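Local coordinates for protein RNA-dependent RNA Polymerase (Bombyx mori cytoplasmic polyhedrosis virus, PDB 6TZ0) that synthesises viral RNA on an RNA template, transcribing plus strands from the double-stranded genome and probably making the complementary minus strands after core assembly, at residues Ser862-Leu874 and Val1137-Phe1149. Residues are numbered along the deposited sequence; the frame is centred on the assembly and turned at random.
Sequences SMFTARGAYKRRL and VEYHYVLSPRQLF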
loop_
_atom_site.group_PDB
_atom_site.type_symbol
_atom_site.label_atom_id
_atom_site.label_comp_id
_atom_site.label_asym_id
_atom_site.label_seq_id
_atom_site.Cartn_x
_atom_site.Cartn_y
_atom_site.Cartn_z
ATOM N N SER A 862 18.355 19.615 26.999
ATOM C CA SER A 862 18.606 18.209 26.771
ATOM C C SER A 862 17.767 17.707 25.604
ATOM O O SER A 862 17.037 18.455 24.954
ATOM C CB SER A 862 18.327 17.418 28.047
ATOM O OG SER A 862 18.608 16.046 27.874
ATOM N N MET A 863 17.849 16.411 25.346
ATOM C CA MET A 863 17.122 15.813 24.239
ATOM C C MET A 863 15.656 15.570 24.554
ATOM O O MET A 863 14.933 15.054 23.699
ATOM C CB MET A 863 17.790 14.502 23.838
ATOM C CG MET A 863 19.230 14.695 23.440
ATOM S SD MET A 863 19.373 15.910 22.129
ATOM C CE MET A 863 18.608 15.011 20.805
ATOM N N PHE A 864 15.203 15.930 25.752
ATOM C CA PHE A 864 13.824 15.733 26.163
ATOM C C PHE A 864 13.103 17.051 26.388
ATOM O O PHE A 864 12.092 17.083 27.091
ATOM C CB PHE A 864 13.766 14.901 27.437
ATOM C CG PHE A 864 14.447 13.589 27.323
ATOM C CD1 PHE A 864 13.874 12.557 26.618
ATOM C CD2 PHE A 864 15.661 13.382 27.937
ATOM C CE1 PHE A 864 14.499 11.352 26.532
ATOM C CE2 PHE A 864 16.293 12.170 27.859
ATOM C CZ PHE A 864 15.713 11.153 27.147
ATOM N N THR A 865 13.602 18.140 25.821
ATOM C CA THR A 865 12.965 19.424 26.046
ATOM C C THR A 865 11.772 19.604 25.116
ATOM O O THR A 865 11.742 19.097 23.990
ATOM C CB THR A 865 13.971 20.566 25.883
ATOM O OG1 THR A 865 13.328 21.819 26.137
ATOM C CG2 THR A 865 14.577 20.582 24.502
ATOM N N ALA A 866 10.766 20.308 25.620
ATOM C CA ALA A 866 9.523 20.484 24.896
ATOM C C ALA A 866 9.691 21.529 23.803
ATOM O O ALA A 866 10.532 22.424 23.878
ATOM C CB ALA A 866 8.403 20.890 25.846
ATOM N N ARG A 867 8.868 21.403 22.774
ATOM C CA ARG A 867 8.852 22.347 21.674
ATOM C C ARG A 867 7.516 23.068 21.677
ATOM O O ARG A 867 6.721 22.934 22.608
ATOM C CB ARG A 867 9.106 21.646 20.342
ATOM C CG ARG A 867 10.512 21.107 20.240
ATOM C CD ARG A 867 10.773 20.440 18.914
ATOM N NE ARG A 867 12.151 19.975 18.826
ATOM C CZ ARG A 867 12.545 18.752 19.151
ATOM N NH1 ARG A 867 13.821 18.411 19.043
ATOM N NH2 ARG A 867 11.660 17.863 19.568
ATOM N N GLY A 868 7.281 23.853 20.636
ATOM C CA GLY A 868 6.075 24.645 20.581
ATOM C C GLY A 868 6.277 26.003 21.210
ATOM O O GLY A 868 7.331 26.619 21.039
ATOM N N ALA A 869 5.285 26.472 21.965
ATOM C CA ALA A 869 5.363 27.783 22.593
ATOM C C ALA A 869 6.295 27.817 23.795
ATOM O O ALA A 869 6.568 28.905 24.308
ATOM C CB ALA A 869 3.968 28.248 23.010
ATOM N N TYR A 870 6.788 26.665 24.253
ATOM C CA TYR A 870 7.699 26.634 25.389
ATOM C C TYR A 870 9.093 27.135 25.022
ATOM O O TYR A 870 9.873 27.477 25.917
ATOM C CB TYR A 870 7.744 25.212 25.962
ATOM C CG TYR A 870 8.575 25.054 27.213
ATOM C CD1 TYR A 870 8.184 25.647 28.405
ATOM C CD2 TYR A 870 9.735 24.290 27.209
ATOM C CE1 TYR A 870 8.934 25.507 29.549
ATOM C CE2 TYR A 870 10.490 24.134 28.353
ATOM C CZ TYR A 870 10.082 24.748 29.521
ATOM O OH TYR A 870 10.830 24.599 30.665
ATOM N N LYS A 871 9.408 27.241 23.730
ATOM C CA LYS A 871 10.694 27.786 23.311
ATOM C C LYS A 871 10.779 29.299 23.496
ATOM O O LYS A 871 11.876 29.862 23.420
ATOM C CB LYS A 871 10.960 27.420 21.853
ATOM C CG LYS A 871 11.111 25.938 21.611
ATOM C CD LYS A 871 12.338 25.401 22.311
ATOM C CE LYS A 871 13.594 25.899 21.639
ATOM N NZ LYS A 871 14.812 25.327 22.267
ATOM N N ARG A 872 9.651 29.970 23.744
ATOM C CA ARG A 872 9.660 31.412 23.963
ATOM C C ARG A 872 10.235 31.775 25.329
ATOM O O ARG A 872 10.687 32.908 25.526
ATOM C CB ARG A 872 8.237 31.957 23.783
ATOM C CG ARG A 872 8.117 33.466 23.782
ATOM C CD ARG A 872 6.744 33.962 23.428
ATOM N NE ARG A 872 6.674 35.408 23.618
ATOM C CZ ARG A 872 7.040 36.304 22.709
ATOM N NH1 ARG A 872 6.944 37.595 22.981
ATOM N NH2 ARG A 872 7.492 35.914 21.526
ATOM N N ARG A 873 10.295 30.817 26.253
ATOM C CA ARG A 873 10.846 31.064 27.577
ATOM C C ARG A 873 12.356 31.296 27.546
ATOM O O ARG A 873 12.909 31.839 28.508
ATOM C CB ARG A 873 10.486 29.884 28.484
ATOM C CG ARG A 873 10.713 30.081 29.968
ATOM C CD ARG A 873 10.251 28.875 30.745
ATOM N NE ARG A 873 10.520 29.027 32.167
ATOM C CZ ARG A 873 11.633 28.613 32.761
ATOM N NH1 ARG A 873 12.579 28.014 32.058
ATOM N NH2 ARG A 873 11.798 28.793 34.059
ATOM N N LEU A 874 13.034 30.927 26.456
ATOM C CA LEU A 874 14.464 31.197 26.345
ATOM C C LEU A 874 14.744 32.690 26.214
ATOM O O LEU A 874 15.793 33.162 26.672
ATOM C CB LEU A 874 15.046 30.433 25.158
ATOM C CG LEU A 874 16.565 30.445 24.993
ATOM C CD1 LEU A 874 17.222 29.744 26.165
ATOM C CD2 LEU A 874 16.967 29.811 23.680
ATOM N N VAL A 1137 -5.774 30.868 31.311
ATOM C CA VAL A 1137 -4.384 30.427 31.269
ATOM C C VAL A 1137 -4.270 29.225 30.341
ATOM O O VAL A 1137 -5.197 28.414 30.221
ATOM C CB VAL A 1137 -3.843 30.127 32.681
ATOM C CG1 VAL A 1137 -3.911 31.368 33.556
ATOM C CG2 VAL A 1137 -4.574 28.989 33.332
ATOM N N GLU A 1138 -3.139 29.137 29.647
ATOM C CA GLU A 1138 -2.876 28.090 28.669
ATOM C C GLU A 1138 -1.379 28.074 28.407
ATOM O O GLU A 1138 -0.716 29.107 28.522
ATOM C CB GLU A 1138 -3.671 28.315 27.374
ATOM C CG GLU A 1138 -3.337 29.604 26.644
ATOM C CD GLU A 1138 -4.236 29.848 25.450
ATOM O OE1 GLU A 1138 -5.152 29.030 25.214
ATOM O OE2 GLU A 1138 -4.021 30.857 24.745
ATOM N N TYR A 1139 -0.841 26.899 28.085
ATOM C CA TYR A 1139 0.617 26.920 28.089
ATOM C C TYR A 1139 1.263 26.358 26.825
ATOM O O TYR A 1139 2.303 26.879 26.411
ATOM C CB TYR A 1139 1.122 26.190 29.328
ATOM C CG TYR A 1139 2.530 26.576 29.650
ATOM C CD1 TYR A 1139 2.811 27.857 30.087
ATOM C CD2 TYR A 1139 3.576 25.673 29.531
ATOM C CE1 TYR A 1139 4.083 28.239 30.377
ATOM C CE2 TYR A 1139 4.859 26.048 29.832
ATOM C CZ TYR A 1139 5.107 27.334 30.252
ATOM O OH TYR A 1139 6.378 27.723 30.555
ATOM N N HIS A 1140 0.681 25.317 26.217
ATOM C CA HIS A 1140 0.983 24.857 24.852
ATOM C C HIS A 1140 2.439 24.405 24.677
ATOM O O HIS A 1140 3.255 25.066 24.036
ATOM C CB HIS A 1140 0.642 25.933 23.812
ATOM C CG HIS A 1140 -0.822 26.199 23.668
ATOM N ND1 HIS A 1140 -1.489 27.124 24.438
ATOM C CD2 HIS A 1140 -1.745 25.673 22.830
ATOM C CE1 HIS A 1140 -2.761 27.152 24.086
ATOM N NE2 HIS A 1140 -2.944 26.280 23.113
ATOM N N TYR A 1141 2.757 23.269 25.283
ATOM C CA TYR A 1141 4.001 22.579 24.972
ATOM C C TYR A 1141 3.739 21.388 24.053
ATOM O O TYR A 1141 2.608 20.922 23.913
ATOM C CB TYR A 1141 4.714 22.123 26.248
ATOM C CG TYR A 1141 3.963 21.120 27.100
ATOM C CD1 TYR A 1141 3.070 21.537 28.075
ATOM C CD2 TYR A 1141 4.181 19.758 26.958
ATOM C CE1 TYR A 1141 2.404 20.625 28.859
ATOM C CE2 TYR A 1141 3.520 18.845 27.738
ATOM C CZ TYR A 1141 2.630 19.285 28.685
ATOM O OH TYR A 1141 1.962 18.384 29.470
ATOM N N VAL A 1142 4.807 20.904 23.414
ATOM C CA VAL A 1142 4.746 19.773 22.489
ATOM C C VAL A 1142 5.894 18.821 22.805
ATOM O O VAL A 1142 7.061 19.227 22.778
ATOM C CB VAL A 1142 4.820 20.213 21.014
ATOM C CG1 VAL A 1142 4.912 19.010 20.107
ATOM C CG2 VAL A 1142 3.616 21.043 20.611
ATOM N N LEU A 1143 5.567 17.562 23.097
ATOM C CA LEU A 1143 6.530 16.462 23.117
ATOM C C LEU A 1143 6.150 15.440 22.050
ATOM O O LEU A 1143 5.246 15.660 21.243
ATOM C CB LEU A 1143 6.613 15.778 24.484
ATOM C CG LEU A 1143 7.483 16.374 25.595
ATOM C CD1 LEU A 1143 8.867 16.716 25.073
ATOM C CD2 LEU A 1143 6.855 17.540 26.277
ATOM N N SER A 1144 6.846 14.310 22.054
ATOM C CA SER A 1144 6.636 13.256 21.075
ATOM C C SER A 1144 6.776 11.894 21.737
ATOM O O SER A 1144 7.529 11.747 22.704
ATOM C CB SER A 1144 7.638 13.382 19.918
ATOM O OG SER A 1144 7.466 12.348 18.967
ATOM N N PRO A 1145 6.042 10.886 21.257
ATOM C CA PRO A 1145 6.180 9.544 21.843
ATOM C C PRO A 1145 7.516 8.875 21.564
ATOM O O PRO A 1145 7.974 8.089 22.398
ATOM C CB PRO A 1145 5.020 8.767 21.212
ATOM C CG PRO A 1145 4.036 9.805 20.845
ATOM C CD PRO A 1145 4.834 10.989 20.422
ATOM N N ARG A 1146 8.151 9.140 20.419
ATOM C CA ARG A 1146 9.501 8.635 20.194
ATOM C C ARG A 1146 10.521 9.340 21.069
ATOM O O ARG A 1146 11.589 8.784 21.337
ATOM C CB ARG A 1146 9.896 8.796 18.727
ATOM C CG ARG A 1146 9.102 7.942 17.778
ATOM C CD ARG A 1146 9.507 6.496 17.930
ATOM N NE ARG A 1146 8.769 5.617 17.033
ATOM C CZ ARG A 1146 8.877 4.296 17.044
ATOM N NH1 ARG A 1146 8.169 3.566 16.197
ATOM N NH2 ARG A 1146 9.695 3.706 17.903
ATOM N N GLN A 1147 10.209 10.551 21.515
ATOM C CA GLN A 1147 11.104 11.311 22.372
ATOM C C GLN A 1147 11.011 10.826 23.815
ATOM O O GLN A 1147 12.030 10.622 24.480
ATOM C CB GLN A 1147 10.755 12.797 22.255
ATOM C CG GLN A 1147 11.728 13.746 22.904
ATOM C CD GLN A 1147 11.332 15.191 22.711
ATOM O OE1 GLN A 1147 10.258 15.485 22.193
ATOM N NE2 GLN A 1147 12.209 16.100 23.104
ATOM N N LEU A 1148 9.788 10.657 24.313
ATOM C CA LEU A 1148 9.526 10.140 25.659
ATOM C C LEU A 1148 9.119 8.671 25.558
ATOM O O LEU A 1148 7.977 8.293 25.810
ATOM C CB LEU A 1148 8.439 10.975 26.342
ATOM C CG LEU A 1148 8.653 12.311 27.072
ATOM C CD1 LEU A 1148 9.364 12.171 28.370
ATOM C CD2 LEU A 1148 9.436 13.283 26.243
ATOM N N PHE A 1149 10.084 7.835 25.180
ATOM C CA PHE A 1149 9.784 6.462 24.777
ATOM C C PHE A 1149 9.508 5.565 25.983
ATOM O O PHE A 1149 8.420 4.997 26.103
ATOM C CB PHE A 1149 10.944 5.934 23.932
ATOM C CG PHE A 1149 10.744 4.562 23.360
ATOM C CD1 PHE A 1149 9.980 4.375 22.222
ATOM C CD2 PHE A 1149 11.370 3.469 23.923
ATOM C CE1 PHE A 1149 9.810 3.114 21.685
ATOM C CE2 PHE A 1149 11.206 2.212 23.391
ATOM C CZ PHE A 1149 10.425 2.032 22.270
#
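Ala866 sits at the apolar centre, its CB 3.7 Å from the CD2 branch of Leu1143 and close to Tyr1141 CB; the other leucine methyl, CD1, lies by the Phe864 carbonyl. Next along, the Tyr870 ring meets that of Tyr1139 obliquely, Tyr870 CD1 lying 3.6 Å from Tyr1139 CE2, with Tyr1139 OH near the plane of the Tyr870 ring, at its edge. Helix 1174-1188 packs against Tyr870 and Tyr1141 through Leu1184, and the hydroxyls of Tyr1139 and Tyr1022 are hydrogen-bonded.

Backbone hydrogen bonds hold 867-868 against 1141-1142 as a minimal two-stranded antiparallel sheet. Arg867 and Val1142 form its hydrogen-bonded pair: Arg867 N reaches Val1142 O at 2.8 Å, almost straight at 178°, while the return bond from Val1142 N to Arg867 O is more bent. Ala869 N adds a hydrogen bond to His1140 O at 3.2 Å.

At the polar edge, Gln1147 leaves its backbone with CG anti to N (chi1 -170°) and stays extended, which carries its amide to the turn at 862-865. There Gln1147 NE2 donates to Met863 O (3.0 Å) and Thr865 O (3.2 Å), from above both carbonyl planes. Arg867 NH2 passes near Gln1147 OE1 but makes its salt bridge to Asp765 of helix 754-766, and Arg867 NE hydrogen-bonds to Glu844 O. One side-chain amide thus satisfies two turn carbonyls, tying together segments 263 residues apart in sequence beyond the short strands.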